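39 kDa initiator binding protein (Trichomonas vaginalis, PDB 1Q87) binds the initiator (Inr) element of core promoters as a whole protein, of which this chain is the C-domain. Local coordinates at residues T92-K95 with A96-Y99; E41-F44 with R45-K49. All coordinates share one frame; numbering follows the deposited sequence.

Contact 1: T92-K95 with A96-Y99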
loop_
_atom_site.group_PDB
_atom_site.type_symbol
_atom_site.label_atom_id
_atom_site.label_comp_id
_atom_site.label_asym_id
_atom_site.label_seq_id
_atom_site.Cartn_x
_atom_site.Cartn_y
_atom_site.Cartn_z
ATOM N N THR A 92 20.637 -0.434 3.822
ATOM C CA THR A 92 20.251 -1.842 3.841
ATOM C C THR A 92 18.794 -2.031 4.188
ATOM O O THR A 92 18.158 -1.118 4.701
ATOM C CB THR A 92 21.138 -2.675 4.821
ATOM O OG1 THR A 92 20.658 -2.556 6.171
ATOM C CG2 THR A 92 22.577 -2.190 4.744
ATOM N N LYS A 93 18.275 -3.222 3.896
ATOM C CA LYS A 93 16.878 -3.542 4.155
ATOM C C LYS A 93 16.744 -4.873 4.819
ATOM O O LYS A 93 17.657 -5.697 4.742
ATOM C CB LYS A 93 16.071 -3.511 2.828
ATOM C CG LYS A 93 15.247 -2.205 2.588
ATOM C CD LYS A 93 16.000 -0.901 2.822
ATOM C CE LYS A 93 15.305 0.349 2.263
ATOM N NZ LYS A 93 14.306 1.059 3.170
ATOM N N SER A 94 15.610 -5.094 5.481
ATOM C CA SER A 94 15.404 -6.360 6.150
ATOM C C SER A 94 14.025 -6.917 5.849
ATOM O O SER A 94 13.242 -6.302 5.117
ATOM C CB SER A 94 15.602 -6.208 7.669
ATOM O OG SER A 94 14.440 -5.722 8.318
ATOM N N LYS A 95 13.727 -8.078 6.423
ATOM C CA LYS A 95 12.460 -8.715 6.178
ATOM C C LYS A 95 11.358 -7.715 6.534
ATOM O O LYS A 95 10.447 -7.510 5.758
ATOM C CB LYS A 95 12.305 -10.008 7.013
ATOM C CG LYS A 95 11.361 -11.036 6.351
ATOM C CD LYS A 95 10.828 -12.175 7.261
ATOM C CE LYS A 95 11.855 -12.697 8.259
ATOM N NZ LYS A 95 11.866 -11.831 9.494
ATOM N N ALA A 96 11.457 -7.078 7.695
ATOM C CA ALA A 96 10.433 -6.130 8.095
ATOM C C ALA A 96 10.170 -5.082 7.001
ATOM O O ALA A 96 9.058 -4.577 6.910
ATOM C CB ALA A 96 10.806 -5.448 9.408
ATOM N N ASP A 97 11.163 -4.750 6.181
ATOM C CA ASP A 97 10.920 -3.774 5.088
ATOM C C ASP A 97 10.030 -4.418 4.004
ATOM O O ASP A 97 9.109 -3.768 3.480
ATOM C CB ASP A 97 12.238 -3.316 4.484
ATOM C CG ASP A 97 13.113 -2.589 5.508
ATOM O OD1 ASP A 97 12.674 -1.529 6.009
ATOM O OD2 ASP A 97 14.224 -3.069 5.834
ATOM N N LEU A 98 10.288 -5.694 3.689
ATOM C CA LEU A 98 9.480 -6.406 2.708
ATOM C C LEU A 98 8.067 -6.520 3.288
ATOM O O LEU A 98 7.083 -6.316 2.575
ATOM C CB LEU A 98 10.033 -7.810 2.445
ATOM C CG LEU A 98 10.157 -8.464 1.044
ATOM C CD1 LEU A 98 9.676 -9.892 1.107
ATOM C CD2 LEU A 98 9.387 -7.743 -0.004
ATOM N N TYR A 99 7.964 -6.861 4.575
ATOM C CA TYR A 99 6.659 -6.985 5.250
ATOM C C TYR A 99 5.841 -5.680 5.072
ATOM O O TYR A 99 4.674 -5.689 4.698
ATOM C CB TYR A 99 6.857 -7.238 6.740
ATOM C CG TYR A 99 5.582 -7.517 7.501
ATOM C CD1 TYR A 99 5.215 -8.827 7.798
ATOM C CD2 TYR A 99 4.745 -6.476 7.952
ATOM C CE1 TYR A 99 4.062 -9.116 8.532
ATOM C CE2 TYR A 99 3.543 -6.766 8.706
ATOM C CZ TYR A 99 3.234 -8.098 8.986
ATOM O OH TYR A 99 2.141 -8.469 9.735
#
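Ala-96 follows the N-cap residue Ser-94 at the start of helix 95-105. Its CB rests 3.8 Å from OG of Ser-94, through which the short strand 92-94 hands over to the helix. Asp-97 then supplies one half of a capping box; the reciprocal half is absent, Ser-94 OG staying 4.0 Å from Asp-97 N. Its CG stands beside its own backbone N and anti to the carbonyl carbon (chi1 -62°), which swings the carboxylate back over the helix start, where OD2 accepts the backbone N-H of Ser-94. The 2.5 Å between Ser-94 N and Asp-97 OD2 is very short and its exact value doubtful. A negative charge here would be expected to suit the positive end of the helix dipole. Lys-93 crosses the aspartate at about a right angle, but its NZ is taken by Glu-90 and the carbonyl of Met-85. In the main chain, Asp-97 N also donates to Ser-94 O, and Leu-98 N adds a weak bond to that oxygen. The Tyr-99 ring packs outside the cap, its OH hydrogen-bonded to Ile-24 N and its ring edge-to-face with Phe-35, while Tyr-99 N makes a nearly straight helical bond (169°) to Lys-95 O at 2.8 Å.

Contact 2: E41-F44 with R45-K49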
loop_
_atom_site.group_PDB
_atom_site.type_symbol
_atom_site.label_atom_id
_atom_site.label_comp_id
_atom_site.label_asym_id
_atom_site.label_seq_id
_atom_site.Cartn_x
_atom_site.Cartn_y
_atom_site.Cartn_z
ATOM N N GLU A 41 8.411 -16.552 2.849
ATOM C CA GLU A 41 8.699 -17.185 1.566
ATOM C C GLU A 41 9.375 -16.239 0.555
ATOM O O GLU A 41 10.436 -16.551 -0.021
ATOM C CB GLU A 41 7.407 -17.726 0.939
ATOM C CG GLU A 41 7.569 -18.188 -0.515
ATOM C CD GLU A 41 6.225 -18.365 -1.246
ATOM O OE1 GLU A 41 5.266 -18.872 -0.628
ATOM O OE2 GLU A 41 6.138 -18.005 -2.448
ATOM N N ILE A 42 8.777 -15.077 0.337
ATOM C CA ILE A 42 9.319 -14.151 -0.651
ATOM C C ILE A 42 10.678 -13.569 -0.277
ATOM O O ILE A 42 11.534 -13.337 -1.145
ATOM C CB ILE A 42 8.300 -13.041 -0.929
ATOM C CG1 ILE A 42 7.023 -13.672 -1.514
ATOM C CG2 ILE A 42 8.889 -11.988 -1.814
ATOM C CD1 ILE A 42 5.944 -12.661 -1.838
ATOM N N TRP A 43 10.883 -13.344 1.020
ATOM C CA TRP A 43 12.141 -12.792 1.494
ATOM C C TRP A 43 13.254 -13.812 1.206
ATOM O O TRP A 43 14.332 -13.459 0.719
ATOM C CB TRP A 43 12.057 -12.516 3.000
ATOM C CG TRP A 43 13.377 -12.144 3.588
ATOM C CD1 TRP A 43 14.190 -12.951 4.334
ATOM C CD2 TRP A 43 14.087 -10.910 3.410
ATOM N NE1 TRP A 43 15.371 -12.294 4.628
ATOM C CE2 TRP A 43 15.334 -11.040 4.074
ATOM C CE3 TRP A 43 13.790 -9.702 2.762
ATOM C CZ2 TRP A 43 16.284 -10.016 4.107
ATOM C CZ3 TRP A 43 14.732 -8.677 2.791
ATOM C CH2 TRP A 43 15.968 -8.841 3.464
ATOM N N PHE A 44 12.950 -15.074 1.518
ATOM C CA PHE A 44 13.855 -16.173 1.336
ATOM C C PHE A 44 14.177 -16.373 -0.133
ATOM O O PHE A 44 15.329 -16.532 -0.468
ATOM C CB PHE A 44 13.279 -17.456 1.940
ATOM C CG PHE A 44 14.227 -18.636 1.869
ATOM C CD1 PHE A 44 15.501 -18.555 2.433
ATOM C CD2 PHE A 44 13.848 -19.821 1.241
ATOM C CE1 PHE A 44 16.374 -19.632 2.373
ATOM C CE2 PHE A 44 14.707 -20.900 1.177
ATOM C CZ PHE A 44 15.979 -20.808 1.745
ATOM N N ARG A 45 13.168 -16.357 -1.002
ATOM C CA ARG A 45 13.402 -16.497 -2.434
ATOM C C ARG A 45 14.213 -15.321 -2.976
ATOM O O ARG A 45 14.916 -15.454 -3.966
ATOM C CB ARG A 45 12.075 -16.565 -3.187
ATOM C CG ARG A 45 11.150 -17.666 -2.691
ATOM C CD ARG A 45 9.696 -17.373 -3.044
ATOM N NE ARG A 45 9.548 -17.198 -4.475
ATOM C CZ ARG A 45 9.716 -18.178 -5.349
ATOM N NH1 ARG A 45 10.024 -19.397 -4.920
ATOM N NH2 ARG A 45 9.593 -17.939 -6.646
ATOM N N LEU A 46 14.131 -14.167 -2.326
ATOM C CA LEU A 46 14.863 -13.004 -2.807
ATOM C C LEU A 46 16.295 -12.872 -2.266
ATOM O O LEU A 46 17.167 -12.298 -2.913
ATOM C CB LEU A 46 14.079 -11.721 -2.468
ATOM C CG LEU A 46 12.767 -11.320 -3.170
ATOM C CD1 LEU A 46 12.332 -9.893 -2.771
ATOM C CD2 LEU A 46 12.999 -11.327 -4.655
ATOM N N THR A 47 16.523 -13.410 -1.083
ATOM C CA THR A 47 17.800 -13.293 -0.389
ATOM C C THR A 47 18.465 -14.651 -0.018
ATOM O O THR A 47 19.590 -14.667 0.451
ATOM C CB THR A 47 17.602 -12.498 0.959
ATOM O OG1 THR A 47 16.834 -13.310 1.872
ATOM C CG2 THR A 47 16.845 -11.156 0.741
ATOM N N GLN A 48 17.763 -15.767 -0.220
ATOM C CA GLN A 48 18.265 -17.105 0.141
ATOM C C GLN A 48 18.756 -17.029 1.566
ATOM O O GLN A 48 19.740 -17.677 1.935
ATOM C CB GLN A 48 19.433 -17.548 -0.750
ATOM C CG GLN A 48 19.084 -17.802 -2.215
ATOM C CD GLN A 48 18.989 -16.515 -2.987
ATOM O OE1 GLN A 48 19.973 -15.786 -3.113
ATOM N NE2 GLN A 48 17.802 -16.214 -3.495
ATOM N N LYS A 49 18.049 -16.252 2.374
ATOM C CA LYS A 49 18.444 -16.029 3.765
ATOM C C LYS A 49 17.170 -15.897 4.573
ATOM O O LYS A 49 16.328 -15.106 4.196
ATOM C CB LYS A 49 19.260 -14.729 3.800
ATOM C CG LYS A 49 19.915 -14.391 5.099
ATOM C CD LYS A 49 21.149 -13.521 4.859
ATOM C CE LYS A 49 20.841 -12.260 4.091
ATOM N NZ LYS A 49 22.077 -11.430 3.880
#
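Thr-47 lies beneath the indole of Trp-43 one helical turn away, at the C-terminal end of helix 29-47, and this pair forms the tight part of the contact. Thr-47 CG2 makes a CH-pi contact 3.5 Å from the centroid of the six-membered ring, only 7° off the normal. The other branch is held too: with OG1 set between backbone N and carbonyl carbon (chi1 69°), the Thr-47 hydroxyl donates through OG1 to Trp-43 O at 2.8 Å from above the carbonyl plane. Trp-43 O is thus gripped twice, since Thr-47 N also reaches it. The indole NE1 bonds to Asp-51 O, which helps fix the rotation of the indole at its five-membered ring. Nearby, Ile-42 CG2 lies 4.1 Å from Leu-46 CD1, an ordinary apolar contact.

The outward side is looser at its charged ends. Glu-41 CG touches Arg-45 CD at 3.4 Å, but Glu-41 OE2 and Arg-45 NE are 4.0 Å apart. That oxygen lies well out of the guanidinium plane, so no N-H points at it, and NE has a weak hydrogen bond to Tyr-66 OH. Phe-44 is exposed, its CD1 3.4 Å from Lys-49 N where Gln-48, with positive phi, takes the chain out of the helix.

Toward the rest of the fold, Ile-42 and Leu-46 meet helix 56-67, Ile-42 and Trp-43 meet helix 95-105, and Trp-43, Thr-47 and Lys-49 all touch Val-54 of strand 53-55.

One helix ends and another begins within a single patch of the C-domain, the two contact centres being about 11 Å apart. Trp-43 joins them: Lys-95 CG lies 3.6 Å from Trp-43 CG, on the face opposite the one covered within contact 2, so the indole is sandwiched between a helix end and a helix start. Ser-94 C approaches Trp-43 CZ3 at 3.6 Å from that same face. Beside it, Leu-98 CD1 reaches Ile-42 CG2 at 3.7 Å. Strand 53-55 adds a further tie, pairing antiparallel with strand 92-94 while touching contact 2. Together they illustrate how local helix-end motifs become joined largely through a buried tryptophan, with Leu-98 and Ile-42 beside it.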